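Local coordinates for protein exoenzyme S (Pseudomonas aeruginosa, PDB 6GN8) that probably transfers ADP-ribose to host proteins through this C-terminal domain of a secreted toxin, which also carries a GTPase-activating domain, at residues 148-153 and 191-196; 108-113 and 133-138; 182-187 and 197-202; 104-109 and 171-176. The protein carries 2 engineered substitutions. One frame throughout, in Å; residues are numbered along the deposited sequence.

Contact 1 of 4, residues 148-153 and 191-196; sequences GTISTV and QGVTRR
T149, I150 and S151 run alongside T194, R195 and R196 as neighbouring parallel strands of the five-stranded mixed sheet, their segment directions only 8° apart. Four backbone hydrogen bonds hold the pair. T194 N gives to G148 O at 3.1 Å, and T194 O takes I150 N at 2.8 Å in a nearly linear bond. I150 O then receives R196 N, and R196 O receives T152 N. Alpha-carbon hydrogens of T149, R195 and S151 add weaker contacts to the same carbonyls. Toward strand 106-112, G148 and T149 both face T112, a classic beta bulge.

The apolar contact is I150 CG1 on V193 CG1, at 3.8 Å. R195 bends at chi2 (-105°), which lays its guanidinium beside I150: I150 CG1 sits over one face, offset toward the rim, and I150 CG2 is 4.0 Å from R195 NH2. D189 takes the charge through NE. On the other face of the sheet T149 and T194 lie side by side, CG2 of T149 3.9 Å from T194 CB.

Polar ends share that second face. S151 OG sits 3.7 Å from R196 NH1, obliquely to the guanidinium, but NH1 has its salt bridge with D116. T149 OG1 bonds T112 OG1.

R195 thus spends a flat face on I150, R196 lies beside S151 and T149, and both pair with aspartates outside the two segments, so these buried guanidinium groups are probably kept charged.

Contact 2 of 4, residues 108-113 and 133-138; sequences TFRGTR and LSTSLN
R110 reaches S134 and L133 with its guanidinium. NH1 donates to S134 O at 3.0 Å, on a lone pair in the carbonyl plane, and the oxygen lies only 5° out of the guanidinium plane. L133 CD1 lies over the centre of one face of the same group, 3.7 Å from R110 CZ. CG stands anti to the backbone N (chi1 175°) and the chain runs on extended to NE, carrying the group across to strand 133-136; a water joins NH1 to S134 N. R110 NE is buried here without a polar partner.

T108 and T135 meet at about a right angle, their OG1 atoms hydrogen-bonded at 2.8 Å. The backbones add one antiparallel hydrogen-bonded bridge, F109 with S136: F109 N to S136 O and S136 N to F109 O, each 2.8 Å. The F109 ring lies beyond it, with L137 O in its plane at the edge, 3.6 Å from CE2.

Further out, T135 OG1 also bonds I173 O, S134 OG bonds Y63 OH, and S136 OG bonds A170 O, so each side chain of S134-T135-S136 is tied to other parts of the domain.

An arginine on one strand facing a Ser-Thr-Ser strand is consistent with the R-S-E signature of this ADP-ribosyltransferase class. The carbonyl at its edge and the methyl over its face together restrict how the R110 guanidinium can turn.

Contact 3 of 4, residues 182-187 and 197-202; sequences RVLLSA and VLEEAA
The close-knit part of this pairing is the ladder from R182 to L185 against E199 to V197. R182 and E199 exchange two backbone hydrogen bonds, R182 N to E199 O at 2.8 Å and E199 N to R182 O at 2.9 Å. Next along, V183 and L198 form a non-hydrogen-bonded pair whose CG2 and CD2 methyls touch at 3.8 Å. Then the register slips by one: L184 N gives to V197 O, rather bent at 141°, and V197 N gives to L185 O, so L184 and L185 both face V197. The slip turns L184 toward the other strand, where its CB meets V197 CG1 at 4.0 Å and its CD1 meets E199 CB at 3.8 Å.

The looser, wetter part is the R182 side chain. R182 CG is anti to the backbone N and the chain bends at chi3 (-50°); NE stays 4.5 Å from E199 OE1, too far for a salt bridge. A water fills in, accepting from R182 NE at 2.7 Å in the guanidinium plane and lying 3.0 Å from E199 OE1. R182 NH2 bonds G124 O, while E199 OE2 is engaged by a basic and an aromatic side chain of another protein. That partner also packs on L184, L185 and V197.

The whole is an antiparallel beta hairpin of strands 180-188 and 194-200 with a classic beta bulge at L184-L185, set in the five-stranded mixed sheet of the domain and partly covered by a bound protein.

Contact 4 of 4, residues 104-109 and 171-176; sequences QVVKTF and KAILYN. Engineered in segment 171-176: A172 (natural residue Glu).
I173 reaches across to T108 and V106, and its side chain can be followed outward. CB already touches T108 CG2, at 3.9 Å. CG1, anti to the carbonyl carbon, continues into CD1 with chi2 extended (178°), setting that methyl against both T108 and V106: CD1 is 3.8 Å from T108 CG2 and 3.9 Å from V106 CG2. I173 meets V106 tip to tip but crosses T108 at about a right angle.

Two residues on, Y175 also points its CB toward strand 106-109. Its CE2 passes T108 OG1, which lies near the ring plane at the edge and is held by T135 OG1 of strand 133-136; its OH ends 3.7 Å from V106 CG1. No hydrogen bond joins the segments directly. A water does so instead, lying 2.6 Å from Y175 OH and 2.7 Å from T108 OG1, and donating to V106 O at 2.9 Å. The phenol, the threonine hydroxyl and the backbone carbonyl thus share one solvent molecule.

The engineered A172, glutamate in nature, points its CB away from strand 106-109, at what is probably the glutamate position of the family signature.

With axes 8.1 Å apart and crossing at -99°, the strands face each other through side chains, not backbone. The contact is part of the core where the mixed sheet meets the three-stranded sheet, nearly orthogonally, as in the ADP-ribosyltransferase fold.

Contacts 1 and 3 are successive steps across the mixed sheet, sharing strand 194-200, with centres about 12 Å apart; T152 O and L198 N bond at 2.8 Å between them. Strand 106-112 continues the sheet beyond contact 1 through V153 N to T108 O, also 2.8 Å. Contacts 2 and 4 lie close, centres about 8 Å apart, because they share T108 and F109 and because strands 133-136 and 172-175 are sheet neighbours. They bring together the arginine, the Ser-Thr-Ser strand and the engineered glutamate position, consistent with the catalytic region. Contact 3, about 14 Å from each, has six residues within reach of the bound protein, against three in contacts 1 and 4 and one in contact 2.

Contact 1 of 4, residues 148-153 and 191-196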
loop_
_atom_site.group_PDB
_atom_site.type_symbol
_atom_site.label_atom_id
_atom_site.label_comp_id
_atom_site.label_asym_id
_atom_site.label_seq_id
_atom_site.Cartn_x
_atom_site.Cartn_y
_atom_site.Cartn_z
ATOM N N GLY C 148 -35.720 -3.610 9.483
ATOM C CA GLY C 148 -35.275 -4.105 8.181
ATOM C C GLY C 148 -33.878 -3.697 7.751
ATOM O O GLY C 148 -33.203 -4.451 7.042
ATOM N N THR C 149 -33.454 -2.469 8.092
ATOM C CA THR C 149 -32.098 -2.020 7.786
ATOM C C THR C 149 -31.480 -1.471 9.088
ATOM O O THR C 149 -32.039 -0.550 9.697
ATOM C CB THR C 149 -31.977 -1.040 6.587
ATOM O OG1 THR C 149 -32.335 0.269 6.975
ATOM C CG2 THR C 149 -32.741 -1.469 5.346
ATOM N N ILE C 150 -30.376 -2.106 9.541
ATOM C CA ILE C 150 -29.604 -1.747 10.747
ATOM C C ILE C 150 -28.256 -1.147 10.288
ATOM O O ILE C 150 -27.548 -1.809 9.527
ATOM C CB ILE C 150 -29.389 -2.954 11.716
ATOM C CG1 ILE C 150 -30.699 -3.640 12.148
ATOM C CG2 ILE C 150 -28.568 -2.543 12.948
ATOM C CD1 ILE C 150 -31.673 -2.719 12.887
ATOM N N SER C 151 -27.921 0.102 10.736
ATOM C CA SER C 151 -26.697 0.824 10.360
ATOM C C SER C 151 -25.825 1.181 11.555
ATOM O O SER C 151 -26.323 1.499 12.628
ATOM C CB SER C 151 -27.030 2.113 9.615
ATOM O OG SER C 151 -27.896 1.914 8.511
ATOM N N THR C 152 -24.514 1.156 11.340
ATOM C CA THR C 152 -23.500 1.610 12.281
ATOM C C THR C 152 -22.872 2.792 11.558
ATOM O O THR C 152 -22.434 2.666 10.405
ATOM C CB THR C 152 -22.548 0.477 12.701
ATOM O OG1 THR C 152 -23.317 -0.597 13.215
ATOM C CG2 THR C 152 -21.539 0.907 13.729
ATOM N N VAL C 153 -22.896 3.962 12.213
ATOM C CA VAL C 153 -22.486 5.232 11.642
ATOM C C VAL C 153 -21.266 5.754 12.378
ATOM O O VAL C 153 -21.207 5.737 13.614
ATOM C CB VAL C 153 -23.695 6.249 11.705
ATOM C CG1 VAL C 153 -23.388 7.574 11.007
ATOM C CG2 VAL C 153 -24.995 5.645 11.162
ATOM N N GLN C 191 -31.278 -13.777 8.059
ATOM C CA GLN C 191 -32.667 -13.503 8.442
ATOM C C GLN C 191 -33.314 -12.546 7.433
ATOM O O GLN C 191 -34.537 -12.388 7.439
ATOM C CB GLN C 191 -32.733 -12.907 9.883
ATOM C CG GLN C 191 -32.506 -13.927 11.028
ATOM C CD GLN C 191 -31.113 -14.559 11.067
ATOM O OE1 GLN C 191 -30.962 -15.780 10.889
ATOM N NE2 GLN C 191 -30.061 -13.759 11.288
ATOM N N GLY C 192 -32.484 -11.936 6.582
ATOM C CA GLY C 192 -32.886 -10.967 5.562
ATOM C C GLY C 192 -32.707 -9.513 5.952
ATOM O O GLY C 192 -33.164 -8.630 5.232
ATOM N N VAL C 193 -32.036 -9.251 7.091
ATOM C CA VAL C 193 -31.800 -7.915 7.613
ATOM C C VAL C 193 -30.559 -7.331 6.944
ATOM O O VAL C 193 -29.497 -7.961 6.945
ATOM C CB VAL C 193 -31.695 -7.860 9.177
ATOM C CG1 VAL C 193 -31.511 -6.410 9.697
ATOM C CG2 VAL C 193 -32.892 -8.541 9.843
ATOM N N THR C 194 -30.709 -6.113 6.378
ATOM C CA THR C 194 -29.621 -5.359 5.764
ATOM C C THR C 194 -28.807 -4.735 6.917
ATOM O O THR C 194 -29.368 -4.060 7.780
ATOM C CB THR C 194 -30.157 -4.325 4.741
ATOM O OG1 THR C 194 -30.790 -5.048 3.684
ATOM C CG2 THR C 194 -29.034 -3.455 4.143
ATOM N N ARG C 195 -27.522 -5.034 6.942
ATOM C CA ARG C 195 -26.559 -4.618 7.950
ATOM C C ARG C 195 -25.522 -3.776 7.259
ATOM O O ARG C 195 -24.797 -4.272 6.389
ATOM C CB ARG C 195 -25.949 -5.848 8.636
ATOM C CG ARG C 195 -27.009 -6.815 9.163
ATOM C CD ARG C 195 -27.091 -6.690 10.640
ATOM N NE ARG C 195 -28.185 -7.442 11.231
ATOM C CZ ARG C 195 -28.527 -7.312 12.503
ATOM N NH1 ARG C 195 -29.541 -8.005 12.997
ATOM N NH2 ARG C 195 -27.863 -6.483 13.293
ATOM N N ARG C 196 -25.503 -2.468 7.607
ATOM C CA ARG C 196 -24.693 -1.467 6.933
ATOM C C ARG C 196 -23.749 -0.731 7.848
ATOM O O ARG C 196 -24.017 -0.552 9.030
ATOM C CB ARG C 196 -25.613 -0.421 6.230
ATOM C CG ARG C 196 -25.449 -0.448 4.729
ATOM C CD ARG C 196 -26.042 0.725 3.983
ATOM N NE ARG C 196 -27.305 0.369 3.333
ATOM C CZ ARG C 196 -28.490 0.781 3.765
ATOM N NH1 ARG C 196 -28.581 1.560 4.845
ATOM N NH2 ARG C 196 -29.591 0.428 3.123
#

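Contact 2 of 4, residues 108-113 and 133-138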
loop_
_atom_site.group_PDB
_atom_site.type_symbol
_atom_site.label_atom_id
_atom_site.label_comp_id
_atom_site.label_asym_id
_atom_site.label_seq_id
_atom_site.Cartn_x
_atom_site.Cartn_y
_atom_site.Cartn_z
ATOM N N THR C 108 -22.481 5.583 16.214
ATOM C CA THR C 108 -23.921 5.619 16.532
ATOM C C THR C 108 -24.655 4.588 15.693
ATOM O O THR C 108 -24.097 4.037 14.744
ATOM C CB THR C 108 -24.514 7.022 16.366
ATOM O OG1 THR C 108 -24.366 7.448 15.009
ATOM C CG2 THR C 108 -23.927 8.053 17.345
ATOM N N PHE C 109 -25.895 4.303 16.067
ATOM C CA PHE C 109 -26.681 3.233 15.466
ATOM C C PHE C 109 -28.004 3.735 14.994
ATOM O O PHE C 109 -28.525 4.737 15.500
ATOM C CB PHE C 109 -26.855 2.086 16.484
ATOM C CG PHE C 109 -25.567 1.810 17.248
ATOM C CD1 PHE C 109 -24.518 1.120 16.648
ATOM C CD2 PHE C 109 -25.355 2.364 18.514
ATOM C CE1 PHE C 109 -23.312 0.942 17.318
ATOM C CE2 PHE C 109 -24.146 2.179 19.178
ATOM C CZ PHE C 109 -23.144 1.454 18.585
ATOM N N ARG C 110 -28.550 3.048 13.995
ATOM C CA ARG C 110 -29.819 3.458 13.411
ATOM C C ARG C 110 -30.557 2.254 12.810
ATOM O O ARG C 110 -29.983 1.498 12.048
ATOM C CB ARG C 110 -29.541 4.532 12.351
ATOM C CG ARG C 110 -30.738 4.982 11.569
ATOM C CD ARG C 110 -30.301 5.895 10.460
ATOM N NE ARG C 110 -31.381 6.024 9.488
ATOM C CZ ARG C 110 -32.352 6.919 9.563
ATOM N NH1 ARG C 110 -32.379 7.800 10.555
ATOM N NH2 ARG C 110 -33.306 6.945 8.647
ATOM N N GLY C 111 -31.816 2.098 13.173
ATOM C CA GLY C 111 -32.686 1.055 12.652
ATOM C C GLY C 111 -33.921 1.651 11.993
ATOM O O GLY C 111 -34.434 2.676 12.455
ATOM N N THR C 112 -34.364 1.063 10.872
ATOM C CA THR C 112 -35.572 1.454 10.132
ATOM C C THR C 112 -36.306 0.169 9.741
ATOM O O THR C 112 -35.653 -0.847 9.464
ATOM C CB THR C 112 -35.273 2.359 8.921
ATOM O OG1 THR C 112 -34.446 1.684 7.986
ATOM C CG2 THR C 112 -34.639 3.680 9.301
ATOM N N ARG C 113 -37.657 0.198 9.748
ATOM C CA ARG C 113 -38.496 -0.968 9.420
ATOM C C ARG C 113 -38.262 -1.411 7.951
ATOM O O ARG C 113 -38.295 -2.614 7.656
ATOM C CB ARG C 113 -39.989 -0.679 9.697
ATOM C CG ARG C 113 -40.921 -1.906 9.557
ATOM C CD ARG C 113 -42.400 -1.563 9.364
ATOM N NE ARG C 113 -42.638 -0.453 8.428
ATOM C CZ ARG C 113 -42.737 -0.574 7.103
ATOM N NH1 ARG C 113 -42.616 -1.764 6.525
ATOM N NH2 ARG C 113 -42.954 0.496 6.348
ATOM N N LEU C 133 -30.646 12.989 9.622
ATOM C CA LEU C 133 -30.320 11.606 9.983
ATOM C C LEU C 133 -30.142 11.438 11.509
ATOM O O LEU C 133 -29.106 11.790 12.100
ATOM C CB LEU C 133 -29.067 11.117 9.240
ATOM C CG LEU C 133 -28.882 9.596 9.175
ATOM C CD1 LEU C 133 -29.720 8.993 8.057
ATOM C CD2 LEU C 133 -27.437 9.229 8.952
ATOM N N SER C 134 -31.178 10.888 12.124
ATOM C CA SER C 134 -31.219 10.569 13.540
ATOM C C SER C 134 -30.525 9.225 13.761
ATOM O O SER C 134 -30.792 8.216 13.085
ATOM C CB SER C 134 -32.665 10.530 14.042
ATOM O OG SER C 134 -33.373 11.708 13.665
ATOM N N THR C 135 -29.583 9.242 14.671
ATOM C CA THR C 135 -28.866 8.049 15.077
ATOM C C THR C 135 -28.911 8.073 16.603
ATOM O O THR C 135 -29.272 9.101 17.195
ATOM C CB THR C 135 -27.455 7.992 14.461
ATOM O OG1 THR C 135 -26.647 8.984 15.056
ATOM C CG2 THR C 135 -27.430 8.158 12.943
ATOM N N SER C 136 -28.598 6.947 17.235
ATOM C CA SER C 136 -28.637 6.823 18.677
ATOM C C SER C 136 -27.304 6.230 19.177
ATOM O O SER C 136 -26.738 5.376 18.502
ATOM C CB SER C 136 -29.830 5.946 19.060
ATOM O OG SER C 136 -29.629 5.129 20.208
ATOM N N LEU C 137 -26.834 6.663 20.364
ATOM C CA LEU C 137 -25.628 6.136 21.046
ATOM C C LEU C 137 -25.946 4.823 21.740
ATOM O O LEU C 137 -25.043 4.080 22.092
ATOM C CB LEU C 137 -25.076 7.124 22.090
ATOM C CG LEU C 137 -24.079 8.172 21.641
ATOM C CD1 LEU C 137 -23.882 9.193 22.712
ATOM C CD2 LEU C 137 -22.725 7.557 21.282
ATOM N N ASN C 138 -27.237 4.565 21.951
ATOM C CA ASN C 138 -27.794 3.374 22.586
ATOM C C ASN C 138 -27.978 2.244 21.522
ATOM O O ASN C 138 -28.832 2.420 20.651
ATOM C CB ASN C 138 -29.133 3.780 23.232
ATOM C CG ASN C 138 -29.686 2.842 24.250
ATOM O OD1 ASN C 138 -29.562 1.617 24.147
ATOM N ND2 ASN C 138 -30.339 3.409 25.255
HETATM O O HOH W 1 -33.852 10.405 10.303
#

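Contact 3 of 4, residues 182-187 and 197-202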
loop_
_atom_site.group_PDB
_atom_site.type_symbol
_atom_site.label_atom_id
_atom_site.label_comp_id
_atom_site.label_asym_id
_atom_site.label_seq_id
_atom_site.Cartn_x
_atom_site.Cartn_y
_atom_site.Cartn_z
ATOM N N ARG C 182 -20.524 7.663 3.033
ATOM C CA ARG C 182 -19.925 6.569 2.288
ATOM C C ARG C 182 -20.384 5.255 2.862
ATOM O O ARG C 182 -20.317 5.043 4.082
ATOM C CB ARG C 182 -18.406 6.620 2.336
ATOM C CG ARG C 182 -17.760 5.696 1.284
ATOM C CD ARG C 182 -16.253 5.861 1.227
ATOM N NE ARG C 182 -15.861 7.267 1.109
ATOM C CZ ARG C 182 -15.724 7.924 -0.038
ATOM N NH1 ARG C 182 -15.380 9.206 -0.037
ATOM N NH2 ARG C 182 -15.948 7.310 -1.197
ATOM N N VAL C 183 -20.851 4.362 1.981
ATOM C CA VAL C 183 -21.255 3.035 2.389
ATOM C C VAL C 183 -19.972 2.184 2.485
ATOM O O VAL C 183 -19.435 1.801 1.465
ATOM C CB VAL C 183 -22.303 2.431 1.426
ATOM C CG1 VAL C 183 -22.682 1.000 1.853
ATOM C CG2 VAL C 183 -23.537 3.316 1.364
ATOM N N LEU C 184 -19.472 1.926 3.701
ATOM C CA LEU C 184 -18.267 1.122 3.914
ATOM C C LEU C 184 -18.540 -0.379 3.742
ATOM O O LEU C 184 -17.633 -1.149 3.443
ATOM C CB LEU C 184 -17.703 1.387 5.326
ATOM C CG LEU C 184 -17.129 2.799 5.615
ATOM C CD1 LEU C 184 -16.347 2.793 6.873
ATOM C CD2 LEU C 184 -16.248 3.309 4.467
ATOM N N LEU C 185 -19.772 -0.801 4.012
ATOM C CA LEU C 185 -20.225 -2.189 3.951
ATOM C C LEU C 185 -21.724 -2.206 3.914
ATOM O O LEU C 185 -22.376 -1.487 4.692
ATOM C CB LEU C 185 -19.709 -2.982 5.171
ATOM C CG LEU C 185 -20.053 -4.473 5.254
ATOM C CD1 LEU C 185 -19.141 -5.316 4.364
ATOM C CD2 LEU C 185 -20.009 -4.965 6.691
ATOM N N SER C 186 -22.273 -3.020 2.995
ATOM C CA SER C 186 -23.697 -3.310 2.857
ATOM C C SER C 186 -23.828 -4.794 2.659
ATOM O O SER C 186 -23.315 -5.359 1.699
ATOM C CB SER C 186 -24.362 -2.520 1.740
ATOM O OG SER C 186 -25.756 -2.572 2.000
ATOM N N ALA C 187 -24.447 -5.435 3.622
ATOM C CA ALA C 187 -24.573 -6.868 3.673
ATOM C C ALA C 187 -25.905 -7.205 4.214
ATOM O O ALA C 187 -26.532 -6.368 4.839
ATOM C CB ALA C 187 -23.493 -7.437 4.573
ATOM N N VAL C 197 -22.657 -0.245 7.263
ATOM C CA VAL C 197 -21.685 0.587 7.951
ATOM C C VAL C 197 -21.545 1.858 7.118
ATOM O O VAL C 197 -21.236 1.786 5.924
ATOM C CB VAL C 197 -20.337 -0.118 8.256
ATOM C CG1 VAL C 197 -19.366 0.823 8.970
ATOM C CG2 VAL C 197 -20.564 -1.381 9.078
ATOM N N LEU C 198 -21.882 3.010 7.718
ATOM C CA LEU C 198 -21.795 4.294 7.020
ATOM C C LEU C 198 -20.753 5.156 7.656
ATOM O O LEU C 198 -20.571 5.137 8.877
ATOM C CB LEU C 198 -23.130 5.060 7.030
ATOM C CG LEU C 198 -24.370 4.420 6.438
ATOM C CD1 LEU C 198 -25.616 5.229 6.833
ATOM C CD2 LEU C 198 -24.285 4.369 4.924
ATOM N N GLU C 199 -20.118 5.977 6.851
ATOM C CA GLU C 199 -19.140 6.905 7.376
ATOM C C GLU C 199 -19.360 8.285 6.741
ATOM O O GLU C 199 -19.642 8.363 5.548
ATOM C CB GLU C 199 -17.726 6.363 7.120
ATOM C CG GLU C 199 -16.614 7.359 7.348
ATOM C CD GLU C 199 -15.299 6.942 6.723
ATOM O OE1 GLU C 199 -15.253 6.720 5.493
ATOM O OE2 GLU C 199 -14.306 6.843 7.474
ATOM N N GLU C 200 -19.255 9.364 7.542
ATOM C CA GLU C 200 -19.348 10.740 7.055
ATOM C C GLU C 200 -18.236 10.929 6.031
ATOM O O GLU C 200 -17.065 10.788 6.391
ATOM C CB GLU C 200 -19.202 11.717 8.234
ATOM C CG GLU C 200 -19.679 13.122 7.959
ATOM C CD GLU C 200 -19.316 14.091 9.061
ATOM O OE1 GLU C 200 -18.994 15.259 8.739
ATOM O OE2 GLU C 200 -19.324 13.682 10.244
ATOM N N ALA C 201 -18.598 11.158 4.743
ATOM C CA ALA C 201 -17.633 11.308 3.635
ATOM C C ALA C 201 -16.504 12.309 3.969
ATOM O O ALA C 201 -15.324 12.008 3.746
ATOM C CB ALA C 201 -18.347 11.726 2.364
ATOM N N ALA C 202 -16.873 13.442 4.607
ATOM C CA ALA C 202 -15.986 14.534 5.038
ATOM C C ALA C 202 -14.890 14.097 6.058
ATOM O O ALA C 202 -14.032 14.927 6.397
ATOM C CB ALA C 202 -16.820 15.662 5.635
HETATM O O HOH W 2 -15.211 8.732 3.287
#

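Contact 4 of 4, residues 104-109 and 171-176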
loop_
_atom_site.group_PDB
_atom_site.type_symbol
_atom_site.label_atom_id
_atom_site.label_comp_id
_atom_site.label_asym_id
_atom_site.label_seq_id
_atom_site.Cartn_x
_atom_site.Cartn_y
_atom_site.Cartn_z
ATOM N N GLN C 104 -13.382 13.906 18.389
ATOM C CA GLN C 104 -13.245 12.467 18.146
ATOM C C GLN C 104 -14.414 11.945 17.299
ATOM O O GLN C 104 -15.473 12.571 17.231
ATOM C CB GLN C 104 -13.143 11.670 19.468
ATOM C CG GLN C 104 -11.834 11.851 20.238
ATOM C CD GLN C 104 -12.016 11.961 21.745
ATOM O OE1 GLN C 104 -13.129 12.098 22.273
ATOM N NE2 GLN C 104 -10.910 11.926 22.480
ATOM N N VAL C 105 -14.181 10.807 16.631
ATOM C CA VAL C 105 -15.137 10.084 15.800
ATOM C C VAL C 105 -16.117 9.420 16.763
ATOM O O VAL C 105 -15.702 8.893 17.814
ATOM C CB VAL C 105 -14.404 9.070 14.865
ATOM C CG1 VAL C 105 -15.366 8.140 14.150
ATOM C CG2 VAL C 105 -13.547 9.803 13.852
ATOM N N VAL C 106 -17.421 9.513 16.450
ATOM C CA VAL C 106 -18.397 8.899 17.313
ATOM C C VAL C 106 -19.137 7.777 16.521
ATOM O O VAL C 106 -19.433 7.919 15.330
ATOM C CB VAL C 106 -19.328 9.939 18.017
ATOM C CG1 VAL C 106 -20.295 10.607 17.059
ATOM C CG2 VAL C 106 -20.079 9.315 19.190
ATOM N N LYS C 107 -19.363 6.634 17.207
ATOM C CA LYS C 107 -20.083 5.496 16.682
ATOM C C LYS C 107 -21.531 5.555 17.169
ATOM O O LYS C 107 -21.783 5.547 18.390
ATOM C CB LYS C 107 -19.405 4.192 17.095
ATOM C CG LYS C 107 -20.163 2.909 16.680
ATOM C CD LYS C 107 -19.403 1.629 17.105
ATOM C CE LYS C 107 -19.227 1.525 18.603
ATOM N NZ LYS C 107 -18.447 0.327 19.001
ATOM N N THR C 108 -22.481 5.583 16.214
ATOM C CA THR C 108 -23.921 5.619 16.532
ATOM C C THR C 108 -24.655 4.588 15.693
ATOM O O THR C 108 -24.097 4.037 14.744
ATOM C CB THR C 108 -24.514 7.022 16.366
ATOM O OG1 THR C 108 -24.366 7.448 15.009
ATOM C CG2 THR C 108 -23.927 8.053 17.345
ATOM N N PHE C 109 -25.895 4.303 16.067
ATOM C CA PHE C 109 -26.681 3.233 15.466
ATOM C C PHE C 109 -28.004 3.735 14.994
ATOM O O PHE C 109 -28.525 4.737 15.500
ATOM C CB PHE C 109 -26.855 2.086 16.484
ATOM C CG PHE C 109 -25.567 1.810 17.248
ATOM C CD1 PHE C 109 -24.518 1.120 16.648
ATOM C CD2 PHE C 109 -25.355 2.364 18.514
ATOM C CE1 PHE C 109 -23.312 0.942 17.318
ATOM C CE2 PHE C 109 -24.146 2.179 19.178
ATOM C CZ PHE C 109 -23.144 1.454 18.585
ATOM N N LYS C 171 -30.353 8.765 23.582
ATOM C CA LYS C 171 -29.101 9.536 23.492
ATOM C C LYS C 171 -28.789 9.786 22.002
ATOM O O LYS C 171 -27.837 9.236 21.437
ATOM C CB LYS C 171 -27.944 8.818 24.237
ATOM C CG LYS C 171 -28.210 8.515 25.730
ATOM C CD LYS C 171 -27.101 7.632 26.352
ATOM C CE LYS C 171 -27.099 6.203 25.833
ATOM N NZ LYS C 171 -26.047 5.367 26.460
ATOM N N ALA C 172 -29.670 10.559 21.353
ATOM C CA ALA C 172 -29.594 10.781 19.911
ATOM C C ALA C 172 -28.483 11.715 19.482
ATOM O O ALA C 172 -28.191 12.734 20.117
ATOM C CB ALA C 172 -30.925 11.302 19.385
ATOM N N ILE C 173 -27.875 11.348 18.379
ATOM C CA ILE C 173 -26.892 12.163 17.696
ATOM C C ILE C 173 -27.461 12.375 16.302
ATOM O O ILE C 173 -27.752 11.406 15.599
ATOM C CB ILE C 173 -25.444 11.625 17.737
ATOM C CG1 ILE C 173 -24.911 11.730 19.193
ATOM C CG2 ILE C 173 -24.543 12.426 16.757
ATOM C CD1 ILE C 173 -23.517 11.221 19.470
ATOM N N LEU C 174 -27.764 13.644 15.981
ATOM C CA LEU C 174 -28.345 14.019 14.696
ATOM C C LEU C 174 -27.302 14.496 13.698
ATOM O O LEU C 174 -26.458 15.327 14.022
ATOM C CB LEU C 174 -29.413 15.115 14.863
ATOM C CG LEU C 174 -30.432 14.954 15.978
ATOM C CD1 LEU C 174 -31.374 16.135 15.993
ATOM C CD2 LEU C 174 -31.203 13.617 15.884
ATOM N N TYR C 175 -27.391 13.986 12.469
ATOM C CA TYR C 175 -26.557 14.435 11.339
ATOM C C TYR C 175 -27.447 15.315 10.466
ATOM O O TYR C 175 -28.661 15.082 10.386
ATOM C CB TYR C 175 -25.917 13.258 10.558
ATOM C CG TYR C 175 -24.772 12.644 11.338
ATOM C CD1 TYR C 175 -23.483 13.164 11.246
ATOM C CD2 TYR C 175 -24.994 11.593 12.232
ATOM C CE1 TYR C 175 -22.437 12.650 12.016
ATOM C CE2 TYR C 175 -23.952 11.062 12.992
ATOM C CZ TYR C 175 -22.677 11.598 12.884
ATOM O OH TYR C 175 -21.658 11.146 13.669
ATOM N N ASN C 176 -26.845 16.355 9.878
ATOM C CA ASN C 176 -27.470 17.375 9.042
ATOM C C ASN C 176 -28.204 16.774 7.832
ATOM O O ASN C 176 -27.825 15.712 7.342
ATOM C CB ASN C 176 -26.378 18.353 8.561
ATOM C CG ASN C 176 -26.809 19.782 8.355
ATOM O OD1 ASN C 176 -25.981 20.666 8.212
ATOM N ND2 ASN C 176 -28.089 20.056 8.358
HETATM O O HOH W 3 -22.031 8.625 14.363
#